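Long-range contact in SUBA (Escherichia coli, PDB 2IY9), which is the protease subunit of an AB5 toxin and cleaves the host endoplasmic reticulum chaperone BiP in the hinge between its two domains: residues 177-182 against 197-201. Sequence-based numbering, arbitrary orientation.
Sequences IVAAVG and IWPAA
P199, A200 and I197 carry the apolar part of this contact, laid against I177 and A179, which point toward them from a strand of the parallel sheet, and against V181 and G182 just beyond. The proline ring presents CG to two residues: CG2 of I177 meets it at 3.9 Å, the two side chains crossing at about a right angle, and CB of A179 at 4.0 Å. A chi1 of -68° sets CG1 beside the backbone N of I177 and CG2 anti to that N, where CG2 meets the ring. CB of A200 lies 4.2 Å from CB of A179 and from CG1 of V181; its nearest approach is to O of A180. Farther along, CD1 of I197 sits 3.3 Å from CA of G182, whose backbone, with phi at 99°, by itself calls for glycine; the missing side chain lets CD1 in.

Polar contact runs through water. One molecule donates to O of A180 (2.9 Å) and accepts from N of A200 (3.1 Å); a second joins O of V181 to N of I197 in the same sense. The cis peptide before P199 belongs to a compact turn closed by a weak bond from N of A201 to O of I197.

In this subtilase-fold domain residues 197-201, part of the loop between strand 176-180 and helix 207-211, lie alongside the strand from I177 and past its C-terminal end to G182. The side chain of A180 is about 5 Å from that of S272, the probable charge-relay serine. Helix 160-172 packs on I177 and P199, strand 147-149 touches both, and helix 271-288 meets V178 and A180.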
loop_
_atom_site.group_PDB
_atom_site.type_symbol
_atom_site.label_atom_id
_atom_site.label_comp_id
_atom_site.label_asym_id
_atom_site.label_seq_id
_atom_site.Cartn_x
_atom_site.Cartn_y
_atom_site.Cartn_z
ATOM N N ILE A 177 1.620 -2.617 7.504
ATOM C CA ILE A 177 0.570 -2.880 6.524
ATOM C C ILE A 177 0.116 -1.557 5.942
ATOM O O ILE A 177 -0.311 -0.649 6.671
ATOM C CB ILE A 177 -0.616 -3.633 7.125
ATOM C CG1 ILE A 177 -0.180 -5.058 7.496
ATOM C CG2 ILE A 177 -1.782 -3.678 6.143
ATOM C CD1 ILE A 177 -1.280 -5.870 8.104
ATOM N N VAL A 178 0.251 -1.449 4.631
ATOM C CA VAL A 178 -0.194 -0.273 3.910
ATOM C C VAL A 178 -1.542 -0.638 3.293
ATOM O O VAL A 178 -1.627 -1.526 2.437
ATOM C CB VAL A 178 0.839 0.161 2.853
ATOM C CG1 VAL A 178 0.474 1.541 2.281
ATOM C CG2 VAL A 178 2.239 0.204 3.479
ATOM N N ALA A 179 -2.591 0.033 3.777
ATOM C CA ALA A 179 -3.979 -0.352 3.503
ATOM C C ALA A 179 -4.802 0.774 2.882
ATOM O O ALA A 179 -4.879 1.866 3.436
ATOM C CB ALA A 179 -4.634 -0.821 4.781
ATOM N N ALA A 180 -5.423 0.492 1.731
ATOM C CA ALA A 180 -6.320 1.444 1.064
ATOM C C ALA A 180 -7.564 1.660 1.924
ATOM O O ALA A 180 -8.087 0.695 2.496
ATOM C CB ALA A 180 -6.723 0.906 -0.316
ATOM N N VAL A 181 -8.040 2.904 2.006
ATOM C CA VAL A 181 -9.255 3.189 2.786
ATOM C C VAL A 181 -10.525 2.891 1.977
ATOM O O VAL A 181 -11.635 2.937 2.512
ATOM C CB VAL A 181 -9.283 4.622 3.372
ATOM C CG1 VAL A 181 -8.148 4.808 4.366
ATOM C CG2 VAL A 181 -9.243 5.695 2.277
ATOM N N GLY A 182 -10.350 2.602 0.689
ATOM C CA GLY A 182 -11.472 2.193 -0.165
ATOM C C GLY A 182 -12.042 3.308 -1.012
ATOM O O GLY A 182 -11.796 4.491 -0.757
ATOM N N ILE A 197 -13.802 -0.816 5.189
ATOM C CA ILE A 197 -12.851 -1.785 4.637
ATOM C C ILE A 197 -11.705 -2.055 5.608
ATOM O O ILE A 197 -11.095 -1.121 6.142
ATOM C CB ILE A 197 -12.320 -1.335 3.253
ATOM C CG1 ILE A 197 -13.491 -1.190 2.280
ATOM C CG2 ILE A 197 -11.313 -2.328 2.709
ATOM C CD1 ILE A 197 -13.275 -0.180 1.202
ATOM N N TRP A 198 -11.447 -3.344 5.830
ATOM C CA TRP A 198 -10.377 -3.834 6.697
ATOM C C TRP A 198 -9.183 -4.272 5.832
ATOM O O TRP A 198 -9.393 -4.785 4.743
ATOM C CB TRP A 198 -10.892 -5.015 7.541
ATOM C CG TRP A 198 -11.766 -4.551 8.681
ATOM C CD1 TRP A 198 -13.096 -4.234 8.617
ATOM C CD2 TRP A 198 -11.364 -4.336 10.042
ATOM N NE1 TRP A 198 -13.545 -3.834 9.861
ATOM C CE2 TRP A 198 -12.502 -3.885 10.749
ATOM C CE3 TRP A 198 -10.152 -4.483 10.735
ATOM C CZ2 TRP A 198 -12.462 -3.574 12.114
ATOM C CZ3 TRP A 198 -10.114 -4.185 12.089
ATOM C CH2 TRP A 198 -11.260 -3.717 12.764
ATOM N N PRO A 199 -7.933 -4.106 6.327
ATOM C CA PRO A 199 -7.568 -3.645 7.669
ATOM C C PRO A 199 -7.520 -2.135 7.893
ATOM O O PRO A 199 -7.184 -1.714 8.997
ATOM C CB PRO A 199 -6.159 -4.224 7.867
ATOM C CG PRO A 199 -5.593 -4.316 6.484
ATOM C CD PRO A 199 -6.741 -4.435 5.519
ATOM N N ALA A 200 -7.852 -1.318 6.892
ATOM C CA ALA A 200 -7.880 0.134 7.131
ATOM C C ALA A 200 -8.817 0.506 8.305
ATOM O O ALA A 200 -8.541 1.450 9.044
ATOM C CB ALA A 200 -8.264 0.896 5.864
ATOM N N ALA A 201 -9.886 -0.271 8.491
ATOM C CA ALA A 201 -10.906 0.007 9.523
ATOM C C ALA A 201 -10.422 -0.245 10.960
ATOM O O ALA A 201 -11.108 0.119 11.921
ATOM C CB ALA A 201 -12.157 -0.798 9.250
HETATM O O HOH W 1 -8.022 -1.847 3.863
HETATM O O HOH W 2 -13.385 2.204 4.468
#